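PDB 4B9W: tudor domain-containing protein 1 from Mus musculus, which acts in spermatogenesis as a scaffold of the piRNA pathway that represses transposons, its third extended Tudor domain, the part in this chain, binding methylarginine peptides of Piwi proteins. Local coordinates for residues T9-T14 and F36-A41; R70-F75 and D112-I117; Q130-D135 and V164-A169. All coordinates share one frame; numbering follows the deposited sequence.

Contact 1: residues T9-T14 and F36-A41; sequences TWVEFT and FLKDDA
Phe13 and Phe36 meet in a T-shaped (edge-to-face) pair. The ring centroids lie 4.5 Å apart and the planes are turned 60° to each other. Phe13 supplies the edge. Its CZ sits over the centre of one face of the Phe36 ring, and its CE1 comes within 3.3 Å of Phe36 CD2.

Lys38 comes in beside this pair. Its CG lies between the backbone N and the carbonyl carbon (chi1 57°), and the chain runs out straight from there. This carries the ammonium group across to the other segment, where Lys38 NZ bonds to Glu12 O at 2.6 Å. The carbonyl is met nearly end-on, with a C=O...NZ angle of 164°. On the way, Lys38 CE and Val11 CG1 approach tip to tip at 3.7 Å. Lys38 NZ also passes Phe13 CD1 obliquely.

The site joins the loop before strand 18-26 to the loop between strand 31-36 and helix 41-57. Met129 of strand 129-133 packs against Val11, Phe13 and Phe36. Glu17 forms a salt bridge with Lys38.

The contact therefore has an aromatic side and a charged side. The lysine is held by a backbone carbonyl and a carboxylate together, and its positive charge would probably be stabilised by both.

Contact 2: residues R70-F75 and D112-I117; sequences RPCCAF and DQLQAI
Ile117 packs along the start of strand 71-76, and its side chain reaches three residues there. CB lies 3.9 Å from Cys72 CA. The branch CG2 turns to Pro71 and touches Pro71 CB at 3.8 Å. The other branch, CG1, is anti to the backbone N (chi1 -164°) and meets Cys73 SG at 3.9 Å. At the tip, CD1 rests near Cys72 O. The backbone N of Ile117 donates to a water that in turn donates to Pro71 O, so the water links the two segments beside the paired strands.

Further along, the strands pair directly. Cys73 and Gln115 form an antiparallel hydrogen-bonded pair: Cys73 N to Gln115 O is 2.8 Å, and Gln115 N to Cys73 O is 2.9 Å. Phe75 N adds a bond to Gln113 O. Ala74 and Leu114 follow as a non-hydrogen-bonded pair, and Leu114 CD2 touches both Ala74 CB and Cys72 SG. On the face that carries Cys73 and Gln115, helix 41-57 covers Cys73, and Gln115 NE2 bonds to Cys56 O.

Strand 114-116 thus edges the five-stranded antiparallel sheet beside strand 71-76, with 81-90, 96-100 and 106-109 following beyond. This is characteristic of the SH3-like barrel of a Tudor domain.

Contact 3: residues Q130-D135 and V164-A169; sequences QCWLVD and VVEITA
Val165 is the first residue of 164-169 to touch the other segment. Its CB faces Val134 CG1 at 4.2 Å, a small apolar contact at the end where strand 129-133 has passed into loop. Val165 and Glu166 both lie opposite Gly173 in a classic beta bulge, and both side chains start out toward 130-135.

Glu166 makes the main polar link. Its CG sits between the backbone N and the carbonyl carbon (chi1 89°), and the chain is extended beyond it; together these bring the carboxylate to the indole of Trp132. Trp132 NE1 donates to Glu166 OE2 at 2.9 Å, and the N-H...O angle is 174°. The oxygen lies in the plane of the indole, so the N-H points straight at it. Seen from the carboxylate, the donor comes on the anti side and 31° out of plane. Val134 CG1 also lies 3.9 Å from Glu166 OE2, the valine and glutamate side chains running alongside each other with opposite headings.

Thr168 meets the benzene end of the same indole. Its OG1 is at the ring edge, 3.3 Å from Trp132 CH2, while its CG2 approaches Trp132 CZ2 at 3.7 Å. Thr168 OG1 also has a weak hydrogen bond to Gly171 O.

The strands are not paired here: strand 171-178 lies between them, and Trp132 shares backbone bonds with its Val172 and Val174. The Trp132 indole reaches across to strand 160-168 and meets it with its edge. One straight bond satisfies its N-H and limits its rotation, and the negative carboxylate probably strengthens that bond.

In the fold
The three contacts follow each other along the chain, each closing before the next opens. Contacts 1 and 3 are neighbours, with centres 14 Å apart. Contact 1 lies at the border of the mixed sheet, where Phe36 ends strand 31-36; contact 3 joins its strands 129-133 and 160-168. Phe13 packs on Val164 and Ile167, and Phe36 CZ lies 3.8 Å from Cys131 SG. Contact 2 stands apart in the five-stranded antiparallel sheet, its centre 24 Å from contact 1 and 29 Å from contact 3. As in other extended Tudor domains, helix 41-57 bridges two halves: the staphylococcal-nuclease-like part, with contacts 1 and 3, and the methylarginine-reading Tudor barrel, with contact 2.

Contact 1: residues T9-T14 and F36-A41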
# COMPACT_ATOMS: atom_id res chain seq x y z
N THR A 9 18.63 -8.84 -5.30
CA THR A 9 18.87 -7.41 -5.50
C THR A 9 17.86 -6.80 -6.46
O THR A 9 17.08 -7.51 -7.10
CB THR A 9 20.30 -7.17 -6.03
OG1 THR A 9 20.44 -7.77 -7.33
CG2 THR A 9 21.37 -7.80 -5.07
N TRP A 10 17.87 -5.48 -6.54
CA TRP A 10 17.18 -4.75 -7.58
C TRP A 10 18.14 -4.34 -8.64
O TRP A 10 19.34 -4.45 -8.45
CB TRP A 10 16.52 -3.51 -7.01
CG TRP A 10 15.45 -3.87 -6.04
CD1 TRP A 10 15.54 -3.96 -4.66
CD2 TRP A 10 14.06 -4.26 -6.35
NE1 TRP A 10 14.35 -4.34 -4.12
CE2 TRP A 10 13.42 -4.54 -5.07
CE3 TRP A 10 13.31 -4.38 -7.51
CZ2 TRP A 10 12.09 -4.91 -4.98
CZ3 TRP A 10 12.00 -4.77 -7.41
CH2 TRP A 10 11.39 -5.03 -6.18
N VAL A 11 17.61 -3.86 -9.76
CA VAL A 11 18.44 -3.26 -10.78
C VAL A 11 19.06 -2.03 -10.14
O VAL A 11 18.42 -1.34 -9.34
CB VAL A 11 17.65 -2.85 -12.05
CG1 VAL A 11 18.56 -2.20 -13.08
CG2 VAL A 11 16.96 -4.07 -12.65
N GLU A 12 20.32 -1.77 -10.47
CA GLU A 12 21.08 -0.69 -9.86
C GLU A 12 21.44 0.37 -10.89
O GLU A 12 21.68 0.04 -12.06
CB GLU A 12 22.34 -1.25 -9.19
CG GLU A 12 22.06 -2.16 -7.99
CD GLU A 12 21.42 -1.42 -6.84
OE1 GLU A 12 21.28 -0.18 -6.96
OE2 GLU A 12 21.05 -2.05 -5.82
N PHE A 13 21.47 1.63 -10.43
CA PHE A 13 21.72 2.80 -11.27
C PHE A 13 22.77 3.76 -10.73
O PHE A 13 23.05 3.80 -9.53
CB PHE A 13 20.42 3.63 -11.43
CG PHE A 13 19.26 2.83 -11.95
CD1 PHE A 13 19.09 2.64 -13.32
CD2 PHE A 13 18.37 2.24 -11.07
CE1 PHE A 13 18.04 1.88 -13.80
CE2 PHE A 13 17.31 1.48 -11.55
CZ PHE A 13 17.15 1.30 -12.91
N THR A 14 23.30 4.58 -11.63
CA THR A 14 24.06 5.76 -11.23
C THR A 14 23.24 7.05 -11.46
O THR A 14 22.40 7.13 -12.37
CB THR A 14 25.41 5.83 -11.95
OG1 THR A 14 25.17 5.97 -13.35
CG2 THR A 14 26.26 4.57 -11.68
N PHE A 36 13.95 -1.45 -17.31
CA PHE A 36 15.09 -0.71 -17.83
C PHE A 36 15.87 -1.60 -18.81
O PHE A 36 16.30 -2.72 -18.48
CB PHE A 36 15.94 -0.19 -16.67
CG PHE A 36 15.29 0.95 -15.92
CD1 PHE A 36 14.20 0.73 -15.10
CD2 PHE A 36 15.74 2.25 -16.07
CE1 PHE A 36 13.60 1.77 -14.41
CE2 PHE A 36 15.15 3.31 -15.39
CZ PHE A 36 14.07 3.07 -14.56
N LEU A 37 15.98 -1.13 -20.05
CA LEU A 37 16.50 -1.96 -21.14
C LEU A 37 18.00 -1.82 -21.21
O LEU A 37 18.55 -1.12 -22.08
CB LEU A 37 15.84 -1.61 -22.48
CG LEU A 37 14.31 -1.52 -22.54
CD1 LEU A 37 13.86 -1.07 -23.93
CD2 LEU A 37 13.63 -2.82 -22.14
N LYS A 38 18.67 -2.45 -20.25
CA LYS A 38 20.12 -2.52 -20.22
C LYS A 38 20.54 -3.93 -19.81
O LYS A 38 19.71 -4.74 -19.37
CB LYS A 38 20.73 -1.47 -19.29
CG LYS A 38 20.27 -1.48 -17.84
CD LYS A 38 21.13 -0.52 -17.01
CE LYS A 38 20.91 -0.73 -15.51
NZ LYS A 38 21.92 -0.01 -14.68
N ASP A 39 21.81 -4.24 -20.01
CA ASP A 39 22.38 -5.52 -19.59
C ASP A 39 21.58 -6.74 -20.06
O ASP A 39 21.54 -7.75 -19.35
CB ASP A 39 22.50 -5.54 -18.05
CG ASP A 39 23.35 -4.40 -17.52
OD1 ASP A 39 24.37 -4.08 -18.17
OD2 ASP A 39 23.00 -3.81 -16.46
N ASP A 40 20.95 -6.67 -21.23
CA ASP A 40 20.17 -7.79 -21.77
C ASP A 40 18.99 -8.21 -20.85
O ASP A 40 18.58 -9.38 -20.83
CB ASP A 40 21.07 -9.01 -22.05
CG ASP A 40 22.16 -8.72 -23.08
OD1 ASP A 40 21.86 -8.02 -24.08
OD2 ASP A 40 23.30 -9.21 -22.91
N ALA A 41 18.43 -7.24 -20.13
CA ALA A 41 17.36 -7.47 -19.15
C ALA A 41 16.18 -8.26 -19.69
O ALA A 41 15.84 -9.30 -19.15
CB ALA A 41 16.87 -6.15 -18.56

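Contact 2: residues R70-F75 and D112-I117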
# COMPACT_ATOMS: atom_id res chain seq x y z
N ARG A 70 8.99 -12.58 2.20
CA ARG A 70 9.71 -13.78 1.68
C ARG A 70 9.55 -13.97 0.16
O ARG A 70 8.46 -13.83 -0.39
CB ARG A 70 9.23 -15.08 2.38
CG ARG A 70 10.07 -16.31 2.03
CD ARG A 70 9.61 -17.60 2.71
NE ARG A 70 9.54 -17.50 4.18
CZ ARG A 70 10.57 -17.64 5.02
NH1 ARG A 70 11.80 -17.91 4.58
NH2 ARG A 70 10.36 -17.51 6.33
N PRO A 71 10.64 -14.33 -0.53
CA PRO A 71 10.49 -14.56 -1.95
C PRO A 71 9.82 -15.89 -2.25
O PRO A 71 9.91 -16.83 -1.46
CB PRO A 71 11.93 -14.53 -2.47
CG PRO A 71 12.78 -14.10 -1.32
CD PRO A 71 12.04 -14.50 -0.10
N CYS A 72 9.11 -15.94 -3.36
CA CYS A 72 8.47 -17.15 -3.85
C CYS A 72 8.23 -17.04 -5.35
O CYS A 72 8.64 -16.05 -5.98
CB CYS A 72 7.14 -17.38 -3.12
SG CYS A 72 6.01 -15.96 -3.16
N CYS A 73 7.62 -18.09 -5.90
CA CYS A 73 7.05 -18.13 -7.23
C CYS A 73 5.57 -18.07 -7.01
O CYS A 73 5.03 -18.82 -6.18
CB CYS A 73 7.37 -19.46 -7.93
SG CYS A 73 9.13 -19.77 -8.26
N ALA A 74 4.88 -17.21 -7.76
CA ALA A 74 3.44 -17.04 -7.62
C ALA A 74 2.79 -17.12 -8.99
O ALA A 74 3.31 -16.59 -9.95
CB ALA A 74 3.12 -15.69 -6.96
N PHE A 75 1.64 -17.79 -9.07
CA PHE A 75 0.89 -17.93 -10.31
C PHE A 75 0.12 -16.64 -10.57
O PHE A 75 -0.54 -16.15 -9.69
CB PHE A 75 -0.07 -19.13 -10.16
CG PHE A 75 -0.94 -19.38 -11.34
CD1 PHE A 75 -0.44 -20.04 -12.45
CD2 PHE A 75 -2.27 -19.00 -11.35
CE1 PHE A 75 -1.24 -20.28 -13.55
CE2 PHE A 75 -3.08 -19.25 -12.45
CZ PHE A 75 -2.57 -19.89 -13.54
N ASP A 112 -2.29 -22.79 -3.18
CA ASP A 112 -1.92 -23.59 -4.34
C ASP A 112 -1.26 -22.77 -5.44
O ASP A 112 -0.76 -23.33 -6.40
CB ASP A 112 -3.13 -24.28 -4.94
CG ASP A 112 -3.69 -25.36 -4.05
OD1 ASP A 112 -3.02 -25.80 -3.09
OD2 ASP A 112 -4.83 -25.78 -4.31
N GLN A 113 -1.30 -21.45 -5.32
CA GLN A 113 -0.78 -20.56 -6.34
C GLN A 113 0.60 -19.99 -5.92
O GLN A 113 1.12 -19.06 -6.54
CB GLN A 113 -1.81 -19.47 -6.63
CG GLN A 113 -3.06 -19.97 -7.32
CD GLN A 113 -4.13 -18.90 -7.56
OE1 GLN A 113 -4.31 -17.97 -6.76
NE2 GLN A 113 -4.86 -19.03 -8.66
N LEU A 114 1.17 -20.57 -4.87
CA LEU A 114 2.48 -20.21 -4.36
C LEU A 114 3.38 -21.45 -4.35
O LEU A 114 2.93 -22.54 -4.05
CB LEU A 114 2.35 -19.70 -2.92
CG LEU A 114 1.62 -18.38 -2.72
CD1 LEU A 114 1.51 -18.11 -1.23
CD2 LEU A 114 2.37 -17.26 -3.44
N GLN A 115 4.63 -21.26 -4.73
CA GLN A 115 5.65 -22.29 -4.61
C GLN A 115 6.93 -21.64 -4.08
O GLN A 115 7.23 -20.47 -4.39
CB GLN A 115 5.89 -22.97 -5.97
CG GLN A 115 4.68 -23.75 -6.47
CD GLN A 115 4.99 -24.64 -7.66
OE1 GLN A 115 6.03 -25.30 -7.70
NE2 GLN A 115 4.08 -24.66 -8.66
N ALA A 116 7.67 -22.38 -3.26
CA ALA A 116 9.00 -21.93 -2.82
C ALA A 116 9.87 -21.58 -4.05
O ALA A 116 9.75 -22.22 -5.09
CB ALA A 116 9.67 -22.98 -1.95
N ILE A 117 10.70 -20.54 -3.93
CA ILE A 117 11.66 -20.21 -4.99
C ILE A 117 13.05 -20.76 -4.60
O ILE A 117 13.32 -20.98 -3.41
CB ILE A 117 11.72 -18.69 -5.27
CG1 ILE A 117 12.40 -18.44 -6.62
CG2 ILE A 117 12.39 -17.93 -4.13
CD1 ILE A 117 12.13 -17.08 -7.23
O HOH W 1 10.72 -19.44 -1.35

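Contact 3: residues Q130-D135 and V164-A169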
# COMPACT_ATOMS: atom_id res chain seq x y z
N GLN A 130 10.35 0.57 -9.30
CA GLN A 130 9.37 1.64 -9.02
C GLN A 130 9.95 2.98 -9.42
O GLN A 130 11.09 3.26 -9.07
CB GLN A 130 8.96 1.68 -7.54
CG GLN A 130 7.85 2.69 -7.28
CD GLN A 130 7.42 2.73 -5.82
OE1 GLN A 130 8.07 2.17 -4.94
NE2 GLN A 130 6.31 3.42 -5.56
N CYS A 131 9.17 3.79 -10.14
CA CYS A 131 9.58 5.10 -10.58
C CYS A 131 8.56 6.16 -10.20
O CYS A 131 7.48 5.83 -9.78
CB CYS A 131 9.76 5.16 -12.09
SG CYS A 131 10.89 3.93 -12.75
N TRP A 132 8.96 7.42 -10.31
CA TRP A 132 8.02 8.56 -10.27
C TRP A 132 8.59 9.61 -11.14
O TRP A 132 9.77 9.65 -11.32
CB TRP A 132 7.82 9.10 -8.86
CG TRP A 132 9.08 9.30 -8.06
CD1 TRP A 132 9.86 10.46 -7.97
CD2 TRP A 132 9.72 8.32 -7.19
NE1 TRP A 132 10.92 10.24 -7.11
CE2 TRP A 132 10.89 8.98 -6.63
CE3 TRP A 132 9.44 7.00 -6.82
CZ2 TRP A 132 11.74 8.33 -5.76
CZ3 TRP A 132 10.30 6.36 -5.93
CH2 TRP A 132 11.43 7.01 -5.41
N LEU A 133 7.76 10.46 -11.73
CA LEU A 133 8.27 11.57 -12.53
C LEU A 133 8.77 12.65 -11.58
O LEU A 133 8.14 12.92 -10.57
CB LEU A 133 7.19 12.16 -13.44
CG LEU A 133 6.67 11.28 -14.60
CD1 LEU A 133 5.63 12.07 -15.39
CD2 LEU A 133 7.79 10.82 -15.49
N VAL A 134 9.90 13.27 -11.89
CA VAL A 134 10.38 14.34 -11.02
C VAL A 134 9.74 15.67 -11.40
O VAL A 134 9.21 15.83 -12.51
CB VAL A 134 11.91 14.45 -11.01
CG1 VAL A 134 12.51 13.18 -10.43
CG2 VAL A 134 12.43 14.76 -12.41
N ASP A 135 9.79 16.60 -10.46
CA ASP A 135 9.46 18.02 -10.68
C ASP A 135 7.96 18.29 -10.91
O ASP A 135 7.59 19.35 -11.44
CB ASP A 135 10.30 18.64 -11.82
CG ASP A 135 11.83 18.58 -11.57
OD1 ASP A 135 12.27 18.34 -10.43
OD2 ASP A 135 12.57 18.78 -12.55
N VAL A 164 17.79 8.96 -14.82
CA VAL A 164 17.64 8.65 -13.40
C VAL A 164 18.13 9.88 -12.61
O VAL A 164 19.31 10.06 -12.45
CB VAL A 164 18.43 7.33 -13.08
CG1 VAL A 164 18.31 6.93 -11.62
CG2 VAL A 164 17.97 6.18 -13.97
N VAL A 165 17.23 10.74 -12.15
CA VAL A 165 17.63 12.01 -11.51
C VAL A 165 17.88 11.83 -10.01
O VAL A 165 18.80 12.43 -9.45
CB VAL A 165 16.55 13.12 -11.73
CG1 VAL A 165 16.87 14.41 -10.97
CG2 VAL A 165 16.38 13.40 -13.22
N GLU A 166 17.04 11.02 -9.36
CA GLU A 166 17.23 10.73 -7.94
C GLU A 166 16.96 9.25 -7.66
O GLU A 166 16.06 8.64 -8.28
CB GLU A 166 16.38 11.67 -7.06
CG GLU A 166 14.99 11.17 -6.76
CD GLU A 166 14.08 12.27 -6.21
OE1 GLU A 166 14.55 13.06 -5.36
OE2 GLU A 166 12.89 12.31 -6.63
N ILE A 167 17.76 8.69 -6.75
CA ILE A 167 17.73 7.28 -6.40
C ILE A 167 17.38 7.23 -4.93
O ILE A 167 18.04 7.87 -4.12
CB ILE A 167 19.12 6.60 -6.58
CG1 ILE A 167 19.75 6.96 -7.94
CG2 ILE A 167 19.01 5.07 -6.43
CD1 ILE A 167 20.92 6.06 -8.34
N THR A 168 16.31 6.52 -4.58
CA THR A 168 16.01 6.26 -3.17
C THR A 168 16.02 4.74 -2.92
O THR A 168 16.14 3.96 -3.88
CB THR A 168 14.69 6.95 -2.73
OG1 THR A 168 13.56 6.15 -3.08
CG2 THR A 168 14.56 8.33 -3.38
N ALA A 169 15.94 4.32 -1.65
CA ALA A 169 15.94 2.88 -1.31
C ALA A 169 14.78 2.16 -2.01
O ALA A 169 14.98 1.10 -2.61
CB ALA A 169 15.85 2.68 0.19